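HydG protein (PDB 4RTB) is a radical SAM [FeFe]-hydrogenase maturase that binds a [4Fe-4S] cluster and S-adenosylmethionine and serves as a synthase of carbon monoxide and cyanide. Local coordinates at residues D136-I141 / P170-E175; D244-G249 / D269-K274; I248-G253 / L262-H267. One frame throughout, in Å; residues are numbered along the deposited sequence.

Interaction 1 of 3, residues D136-I141 / P170-E175; sequences DEAKAI and PAIYSE
Two helices come together at Ala138 and Ile172, whose CA atoms lie 6.8 Å apart, while further along the CA atoms of Lys139 and Glu175 are separated by 8.5 Å. The small side chain of Ala138 is consistent with this close spacing. The Ala138 CB meets the branched Ile172 side chain on a broad front, with CG1, CG2 and CD1 of Ile172 all 4.1 Å from that one methyl. With Ile172 CG1 beside the backbone N (chi1 -76°) and CG2 beside the carbonyl carbon, both branches can reach it. These are successive helices, 131-144 and 158-175, of the parallel alpha/beta barrel of the radical SAM fold. Strand 148-153 runs between them in the chain and pairs with the strands preceding and following it, 95-105 and 180-184, so the contact joins neighbouring helices of the outer layer. Val176 and Ile178, just past the second helix, continue the apolar seam around Ala138 and Ile172. Toward the solvent the chemistry changes. Lys139 runs extended until its last torsion bends, bringing NZ to 3.5 Å from Glu175 O, a loose approach near the carboxyl end of helix 158-175, where a positive charge would probably be welcome. The Glu175 carboxylate also lies in the neighbourhood, its OE1 5.1 Å from Lys139 NZ, too far for a salt bridge but perhaps close enough for some attraction.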
loop_
_atom_site.group_PDB
_atom_site.type_symbol
_atom_site.label_atom_id
_atom_site.label_comp_id
_atom_site.label_asym_id
_atom_site.label_seq_id
_atom_site.Cartn_x
_atom_site.Cartn_y
_atom_site.Cartn_z
ATOM N N ASP A 136 -21.066 11.113 -4.752
ATOM C CA ASP A 136 -20.704 11.826 -5.974
ATOM C C ASP A 136 -19.213 11.684 -6.263
ATOM O O ASP A 136 -18.800 11.595 -7.420
ATOM C CB ASP A 136 -21.084 13.302 -5.867
ATOM C CG ASP A 136 -21.864 13.792 -7.070
ATOM O OD1 ASP A 136 -21.518 14.866 -7.603
ATOM O OD2 ASP A 136 -22.828 13.108 -7.476
ATOM N N GLU A 137 -18.417 11.672 -5.199
ATOM C CA GLU A 137 -16.983 11.432 -5.306
ATOM C C GLU A 137 -16.716 10.033 -5.852
ATOM O O GLU A 137 -15.835 9.837 -6.694
ATOM C CB GLU A 137 -16.305 11.607 -3.945
ATOM C CG GLU A 137 -16.318 13.033 -3.414
ATOM C CD GLU A 137 -15.398 13.954 -4.191
ATOM O OE1 GLU A 137 -14.185 13.964 -3.899
ATOM O OE2 GLU A 137 -15.888 14.667 -5.092
ATOM N N ALA A 138 -17.487 9.062 -5.368
ATOM C CA ALA A 138 -17.381 7.692 -5.857
ATOM C C ALA A 138 -17.737 7.621 -7.342
ATOM O O ALA A 138 -17.109 6.884 -8.106
ATOM C CB ALA A 138 -18.275 6.767 -5.047
ATOM N N LYS A 139 -18.740 8.398 -7.744
ATOM C CA LYS A 139 -19.140 8.479 -9.147
ATOM C C LYS A 139 -18.025 9.081 -10.006
ATOM O O LYS A 139 -17.752 8.604 -11.111
ATOM C CB LYS A 139 -20.420 9.312 -9.301
ATOM C CG LYS A 139 -21.692 8.646 -8.778
ATOM C CD LYS A 139 -22.912 9.536 -9.003
ATOM C CE LYS A 139 -24.190 8.914 -8.448
ATOM N NZ LYS A 139 -24.536 7.628 -9.117
ATOM N N ALA A 140 -17.385 10.126 -9.488
ATOM C CA ALA A 140 -16.328 10.827 -10.215
ATOM C C ALA A 140 -15.101 9.940 -10.384
ATOM O O ALA A 140 -14.467 9.928 -11.440
ATOM C CB ALA A 140 -15.958 12.116 -9.499
ATOM N N ILE A 141 -14.774 9.201 -9.329
ATOM C CA ILE A 141 -13.677 8.242 -9.357
ATOM C C ILE A 141 -13.983 7.084 -10.309
ATOM O O ILE A 141 -13.097 6.592 -11.008
ATOM C CB ILE A 141 -13.388 7.700 -7.939
ATOM C CG1 ILE A 141 -12.801 8.806 -7.062
ATOM C CG2 ILE A 141 -12.444 6.517 -7.981
ATOM C CD1 ILE A 141 -12.388 8.339 -5.683
ATOM N N PRO A 170 -22.509 1.247 2.250
ATOM C CA PRO A 170 -23.499 0.528 1.438
ATOM C C PRO A 170 -24.110 1.413 0.359
ATOM O O PRO A 170 -24.485 0.922 -0.711
ATOM C CB PRO A 170 -24.566 0.114 2.460
ATOM C CG PRO A 170 -23.881 0.167 3.771
ATOM C CD PRO A 170 -22.915 1.298 3.666
ATOM N N ALA A 171 -24.205 2.709 0.645
ATOM C CA ALA A 171 -24.701 3.675 -0.325
ATOM C C ALA A 171 -23.793 3.713 -1.548
ATOM O O ALA A 171 -24.272 3.775 -2.677
ATOM C CB ALA A 171 -24.812 5.055 0.305
ATOM N N ILE A 172 -22.483 3.671 -1.318
ATOM C CA ILE A 172 -21.520 3.618 -2.412
ATOM C C ILE A 172 -21.650 2.310 -3.190
ATOM O O ILE A 172 -21.725 2.322 -4.420
ATOM C CB ILE A 172 -20.068 3.774 -1.908
ATOM C CG1 ILE A 172 -19.780 5.237 -1.561
ATOM C CG2 ILE A 172 -19.080 3.292 -2.954
ATOM C CD1 ILE A 172 -18.347 5.498 -1.141
ATOM N N TYR A 173 -21.682 1.187 -2.474
ATOM C CA TYR A 173 -21.827 -0.118 -3.117
ATOM C C TYR A 173 -23.069 -0.203 -3.999
ATOM O O TYR A 173 -23.038 -0.819 -5.064
ATOM C CB TYR A 173 -21.879 -1.236 -2.074
ATOM C CG TYR A 173 -20.531 -1.801 -1.702
ATOM C CD1 TYR A 173 -19.732 -2.425 -2.653
ATOM C CD2 TYR A 173 -20.064 -1.730 -0.398
ATOM C CE1 TYR A 173 -18.499 -2.951 -2.315
ATOM C CE2 TYR A 173 -18.835 -2.252 -0.051
ATOM C CZ TYR A 173 -18.057 -2.862 -1.012
ATOM O OH TYR A 173 -16.831 -3.380 -0.666
ATOM N N SER A 174 -24.159 0.413 -3.559
ATOM C CA SER A 174 -25.421 0.279 -4.277
ATOM C C SER A 174 -25.558 1.301 -5.406
ATOM O O SER A 174 -25.948 0.950 -6.519
ATOM C CB SER A 174 -26.597 0.403 -3.307
ATOM O OG SER A 174 -27.777 -0.147 -3.871
ATOM N N GLU A 175 -25.227 2.557 -5.121
ATOM C CA GLU A 175 -25.385 3.638 -6.093
ATOM C C GLU A 175 -24.278 3.685 -7.146
ATOM O O GLU A 175 -24.485 4.201 -8.243
ATOM C CB GLU A 175 -25.453 4.988 -5.373
ATOM C CG GLU A 175 -26.856 5.557 -5.226
ATOM C CD GLU A 175 -26.911 6.711 -4.240
ATOM O OE1 GLU A 175 -26.949 7.879 -4.683
ATOM O OE2 GLU A 175 -26.916 6.444 -3.020
#

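Interaction 2 of 3, residues D244-G249 / D269-K274; sequences DDIGIG and DYLKKK
Leu271 faces Ile246 and Ile248 across the first half of a beta-alpha-beta unit, in which strand 246-249 is followed by helix 257-275 and then by the parallel strand 281-283. The helix lies against the strand as a covering layer, with the CA atoms of Ile246 and Leu271 10.3 Å apart, and the space between is spanned by side chains alone. The packed part is small and wholly apolar. Both isoleucines project toward the helix, with Gly247 between them, and a single leucine receives the pair. Val235 and Ile239 of helix 234-240 also touch Ile246, so that side chain is shared between two helices. The solvent side of the same helix is loose: Asp269 and Lys273 are exposed, Lys272 and Lys274 at the flanks partly so. Lys272 and Lys273 are modelled no further than CB and Lys274 no further than CG, consistent with mobility. Tyr270 is buried but turned elsewhere, its OH hydrogen-bonded to Glu236 OE1. Within the packed part, the CD1 of Ile246 approaches the branch point of the leucine, 4.3 Å from Leu271 CG. Ile248, by contrast, meets the leucine tip to tip, its CD1 4.1 Å from Leu271 CD2.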
loop_
_atom_site.group_PDB
_atom_site.type_symbol
_atom_site.label_atom_id
_atom_site.label_comp_id
_atom_site.label_asym_id
_atom_site.label_seq_id
_atom_site.Cartn_x
_atom_site.Cartn_y
_atom_site.Cartn_z
ATOM N N ASP A 244 -10.630 -10.885 7.449
ATOM C CA ASP A 244 -9.477 -11.708 7.080
ATOM C C ASP A 244 -8.451 -10.976 6.214
ATOM O O ASP A 244 -7.303 -11.407 6.109
ATOM C CB ASP A 244 -9.950 -12.971 6.359
ATOM C CG ASP A 244 -11.306 -12.794 5.703
ATOM O OD1 ASP A 244 -11.774 -11.639 5.600
ATOM O OD2 ASP A 244 -11.904 -13.808 5.287
ATOM N N ASP A 245 -8.864 -9.877 5.591
ATOM C CA ASP A 245 -7.966 -9.098 4.744
ATOM C C ASP A 245 -7.531 -7.812 5.439
ATOM O O ASP A 245 -8.333 -6.895 5.623
ATOM C CB ASP A 245 -8.636 -8.771 3.408
ATOM C CG ASP A 245 -9.082 -10.009 2.661
ATOM O OD1 ASP A 245 -8.315 -10.994 2.620
ATOM O OD2 ASP A 245 -10.206 -9.997 2.119
ATOM N N ILE A 246 -6.259 -7.748 5.819
ATOM C CA ILE A 246 -5.729 -6.593 6.539
ATOM C C ILE A 246 -4.468 -6.043 5.881
ATOM O O ILE A 246 -3.799 -6.745 5.122
ATOM C CB ILE A 246 -5.408 -6.948 8.000
ATOM C CG1 ILE A 246 -4.345 -8.045 8.052
ATOM C CG2 ILE A 246 -6.668 -7.383 8.732
ATOM C CD1 ILE A 246 -4.052 -8.556 9.442
ATOM N N GLY A 247 -4.141 -4.790 6.180
ATOM C CA GLY A 247 -2.967 -4.161 5.606
ATOM C C GLY A 247 -2.068 -3.489 6.626
ATOM O O GLY A 247 -2.509 -2.624 7.381
ATOM N N ILE A 248 -0.800 -3.887 6.650
ATOM C CA ILE A 248 0.188 -3.241 7.509
ATOM C C ILE A 248 0.759 -2.019 6.791
ATOM O O ILE A 248 0.555 -1.854 5.592
ATOM C CB ILE A 248 1.341 -4.203 7.890
ATOM C CG1 ILE A 248 0.805 -5.567 8.311
ATOM C CG2 ILE A 248 2.176 -3.642 9.024
ATOM C CD1 ILE A 248 1.812 -6.378 9.116
ATOM N N GLY A 249 1.454 -1.157 7.528
ATOM C CA GLY A 249 2.188 -0.049 6.951
ATOM C C GLY A 249 3.163 0.533 7.956
ATOM O O GLY A 249 2.970 0.405 9.164
ATOM N N ASP A 269 5.374 -11.786 9.862
ATOM C CA ASP A 269 5.789 -13.068 10.419
ATOM C C ASP A 269 4.862 -13.491 11.550
ATOM O O ASP A 269 4.297 -14.590 11.533
ATOM C CB ASP A 269 7.229 -12.988 10.934
ATOM C CG ASP A 269 8.220 -13.682 10.024
ATOM O OD1 ASP A 269 8.066 -13.595 8.788
ATOM O OD2 ASP A 269 9.164 -14.309 10.551
ATOM N N TYR A 270 4.720 -12.598 12.528
ATOM C CA TYR A 270 3.883 -12.836 13.699
ATOM C C TYR A 270 2.457 -13.204 13.315
ATOM O O TYR A 270 1.920 -14.201 13.799
ATOM C CB TYR A 270 3.876 -11.604 14.609
ATOM C CG TYR A 270 2.841 -11.659 15.714
ATOM C CD1 TYR A 270 1.589 -11.078 15.550
ATOM C CD2 TYR A 270 3.118 -12.285 16.922
ATOM C CE1 TYR A 270 0.641 -11.127 16.553
ATOM C CE2 TYR A 270 2.176 -12.334 17.933
ATOM C CZ TYR A 270 0.939 -11.752 17.743
ATOM O OH TYR A 270 -0.008 -11.796 18.743
ATOM N N LEU A 271 1.847 -12.391 12.456
ATOM C CA LEU A 271 0.489 -12.663 11.997
ATOM C C LEU A 271 0.381 -14.045 11.357
ATOM O O LEU A 271 -0.535 -14.812 11.670
ATOM C CB LEU A 271 0.024 -11.592 11.006
ATOM C CG LEU A 271 -0.795 -10.410 11.540
ATOM C CD1 LEU A 271 -1.350 -10.686 12.937
ATOM C CD2 LEU A 271 0.003 -9.115 11.513
ATOM N N LYS A 272 1.325 -14.358 10.471
ATOM C CA LYS A 272 1.353 -15.654 9.803
ATOM C C LYS A 272 1.417 -16.809 10.802
ATOM O O LYS A 272 0.707 -17.805 10.654
ATOM C CB LYS A 272 2.540 -15.732 8.840
ATOM N N LYS A 273 2.262 -16.669 11.820
ATOM C CA LYS A 273 2.409 -17.716 12.825
ATOM C C LYS A 273 1.167 -17.853 13.708
ATOM O O LYS A 273 0.789 -18.962 14.090
ATOM C CB LYS A 273 3.638 -17.448 13.696
ATOM N N LYS A 274 0.533 -16.727 14.021
ATOM C CA LYS A 274 -0.565 -16.716 14.985
ATOM C C LYS A 274 -1.906 -17.136 14.388
ATOM O O LYS A 274 -2.630 -17.931 14.987
ATOM C CB LYS A 274 -0.701 -15.327 15.616
ATOM C CG LYS A 274 -1.732 -15.245 16.734
#

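Interaction 3 of 3, residues I248-G253 / L262-H267; sequences IGALFG and LGVIAH. With SAM (S-adenosylmethionine), chain B.
Where the beta-alpha-beta unit passes from strand 246-249 into the loop beside the S-adenosylmethionine pocket, Ile248 and Ala250 pack against His267 and Val264 of the helix that follows. Ile248 turns its CD1 over one face of the imidazole in a CH-pi contact, 3.8 Å from the centroid of the His267 ring and 25° off its normal. The methyl sits off-centre, about 3.5 Å from both CG and ND1 of His267, and Ile248 CG2 adds a second touch at 3.7 Å from His267 ND1. The ring is brought there by its first torsion, which sets His267 CG opposite the backbone N (chi1 -162°). Its ND1 is hydrogen-bonded to the hydroxyl of Tyr211, and the two rings meet with their planes at about 80°, so this buried nitrogen is both satisfied and covered. With an alanine here, Tyr211 would probably lose its hydrogen-bonding partner and Ile248 CD1 the flat surface it packs on. One turn earlier, Val264 CG2 meets Ala250 CB at 3.6 Å. The next residue faces the ligand: Leu251 CD1 lies 3.7 Å from N3 of the S-adenosylmethionine adenine, and Leu251 CD2 is 3.9 Å from the ribose O2'. The same ligand is hydrogen-bonded by Glu209 and Arg231. Around the contact, helix 23-39 covers Leu262, Ala266 and His267, helix 303-316 meets Phe252, Val264 and Ile265, and backbone bonds tie Ile248 to strand 281-283.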
loop_
_atom_site.group_PDB
_atom_site.type_symbol
_atom_site.label_atom_id
_atom_site.label_comp_id
_atom_site.label_asym_id
_atom_site.label_seq_id
_atom_site.Cartn_x
_atom_site.Cartn_y
_atom_site.Cartn_z
ATOM N N ILE A 248 -0.800 -3.887 6.650
ATOM C CA ILE A 248 0.188 -3.241 7.509
ATOM C C ILE A 248 0.759 -2.019 6.791
ATOM O O ILE A 248 0.555 -1.854 5.592
ATOM C CB ILE A 248 1.341 -4.203 7.890
ATOM C CG1 ILE A 248 0.805 -5.567 8.311
ATOM C CG2 ILE A 248 2.176 -3.642 9.024
ATOM C CD1 ILE A 248 1.812 -6.378 9.116
ATOM N N GLY A 249 1.454 -1.157 7.528
ATOM C CA GLY A 249 2.188 -0.049 6.951
ATOM C C GLY A 249 3.163 0.533 7.956
ATOM O O GLY A 249 2.970 0.405 9.164
ATOM N N ALA A 250 4.218 1.167 7.460
ATOM C CA ALA A 250 5.173 1.851 8.323
ATOM C C ALA A 250 5.655 3.129 7.659
ATOM O O ALA A 250 6.190 3.099 6.556
ATOM C CB ALA A 250 6.347 0.950 8.653
ATOM N N LEU A 251 5.456 4.255 8.330
ATOM C CA LEU A 251 5.891 5.537 7.798
ATOM C C LEU A 251 7.411 5.635 7.845
ATOM O O LEU A 251 8.019 5.553 8.915
ATOM C CB LEU A 251 5.249 6.685 8.577
ATOM C CG LEU A 251 5.293 8.066 7.926
ATOM C CD1 LEU A 251 5.128 7.953 6.420
ATOM C CD2 LEU A 251 4.197 8.935 8.513
ATOM N N PHE A 252 8.024 5.797 6.676
ATOM C CA PHE A 252 9.478 5.854 6.582
ATOM C C PHE A 252 9.981 7.289 6.618
ATOM O O PHE A 252 9.479 8.152 5.899
ATOM C CB PHE A 252 9.959 5.149 5.315
ATOM C CG PHE A 252 9.877 3.654 5.396
ATOM C CD1 PHE A 252 10.905 2.923 5.967
ATOM C CD2 PHE A 252 8.767 2.976 4.916
ATOM C CE1 PHE A 252 10.832 1.543 6.054
ATOM C CE2 PHE A 252 8.687 1.598 5.000
ATOM C CZ PHE A 252 9.721 0.881 5.570
ATOM N N GLY A 253 10.979 7.530 7.461
ATOM C CA GLY A 253 11.498 8.868 7.665
ATOM C C GLY A 253 11.181 9.340 9.068
ATOM O O GLY A 253 11.609 10.413 9.493
ATOM N N LEU A 262 12.626 -3.857 9.573
ATOM C CA LEU A 262 12.663 -5.030 10.439
ATOM C C LEU A 262 11.297 -5.298 11.078
ATOM O O LEU A 262 10.795 -6.429 11.069
ATOM C CB LEU A 262 13.721 -4.840 11.527
ATOM C CG LEU A 262 15.058 -5.578 11.449
ATOM C CD1 LEU A 262 15.383 -5.994 10.028
ATOM C CD2 LEU A 262 16.158 -4.693 12.013
ATOM N N GLY A 263 10.703 -4.240 11.621
ATOM C CA GLY A 263 9.441 -4.334 12.331
ATOM C C GLY A 263 8.283 -4.823 11.486
ATOM O O GLY A 263 7.462 -5.611 11.956
ATOM N N VAL A 264 8.207 -4.355 10.243
ATOM C CA VAL A 264 7.139 -4.783 9.346
ATOM C C VAL A 264 7.214 -6.281 9.072
ATOM O O VAL A 264 6.217 -6.999 9.192
ATOM C CB VAL A 264 7.188 -4.024 8.012
ATOM C CG1 VAL A 264 6.227 -4.646 7.013
ATOM C CG2 VAL A 264 6.861 -2.562 8.229
ATOM N N ILE A 265 8.404 -6.748 8.709
ATOM C CA ILE A 265 8.609 -8.160 8.424
ATOM C C ILE A 265 8.320 -9.004 9.662
ATOM O O ILE A 265 7.684 -10.056 9.568
ATOM C CB ILE A 265 10.041 -8.434 7.926
ATOM C CG1 ILE A 265 10.353 -7.554 6.712
ATOM C CG2 ILE A 265 10.209 -9.903 7.573
ATOM C CD1 ILE A 265 11.752 -7.732 6.170
ATOM N N ALA A 266 8.771 -8.531 10.820
ATOM C CA ALA A 266 8.493 -9.218 12.079
ATOM C C ALA A 266 6.991 -9.308 12.331
ATOM O O ALA A 266 6.490 -10.321 12.822
ATOM C CB ALA A 266 9.182 -8.509 13.235
ATOM N N HIS A 267 6.284 -8.239 11.982
ATOM C CA HIS A 267 4.844 -8.142 12.181
ATOM C C HIS A 267 4.097 -9.151 11.312
ATOM O O HIS A 267 3.257 -9.912 11.805
ATOM C CB HIS A 267 4.372 -6.717 11.877
ATOM C CG HIS A 267 3.032 -6.387 12.449
ATOM N ND1 HIS A 267 2.467 -5.128 12.348
ATOM C CD2 HIS A 267 2.137 -7.138 13.132
ATOM C CE1 HIS A 267 1.291 -5.126 12.937
ATOM N NE2 HIS A 267 1.062 -6.338 13.422
HETATM N N SAM B . -6.262 8.619 10.496
HETATM C CA SAM B . -5.932 7.205 10.322
HETATM C C SAM B . -4.577 6.819 10.904
HETATM O O SAM B . -3.818 7.648 11.394
HETATM O OXT SAM B . -4.211 5.646 10.894
HETATM C CB SAM B . -5.960 6.800 8.849
HETATM C CG SAM B . -5.796 7.916 7.818
HETATM S SD SAM B . -4.202 8.770 7.731
HETATM C CE SAM B . -4.756 10.213 6.818
HETATM C "C5'" SAM B . -3.443 7.980 6.295
HETATM C "C4'" SAM B . -1.930 7.794 6.380
HETATM O "O4'" SAM B . -1.197 8.879 5.833
HETATM C "C3'" SAM B . -1.445 7.666 7.815
HETATM O "O3'" SAM B . -1.504 6.326 8.237
HETATM C "C2'" SAM B . -0.019 8.170 7.750
HETATM O "O2'" SAM B . 0.884 7.095 7.817
HETATM C "C1'" SAM B . 0.106 8.823 6.385
HETATM N N9 SAM B . 0.694 10.158 6.559
HETATM C C8 SAM B . 0.274 11.121 7.434
HETATM N N7 SAM B . 1.074 12.202 7.304
HETATM C C5 SAM B . 2.007 11.935 6.365
HETATM C C6 SAM B . 3.056 12.683 5.852
HETATM N N6 SAM B . 3.280 13.914 6.301
HETATM N N1 SAM B . 3.865 12.141 4.876
HETATM C C2 SAM B . 3.628 10.862 4.415
HETATM N N3 SAM B . 2.582 10.123 4.928
HETATM C C4 SAM B . 1.783 10.652 5.888
#

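In the fold
The three contacts illustrate how chemistry varies with burial in one barrel. Interactions 2 and 3 are core contacts between the same two elements, strand 246-249 and helix 257-275, and Ile248 takes part in both; their centres are 12 Å apart. Interaction 2 is purely aliphatic, whereas interaction 3, the one adjoining the ligand, adds an aromatic face and a buried hydrogen-bonding nitrogen. Interaction 1 lies on the opposite side of the chain's centre from interaction 3, their centres 32 Å apart. It joins helix to helix rather than helix to strand, and it is only partly buried: its apolar centre gives way to a lysine and a glutamate at the surface.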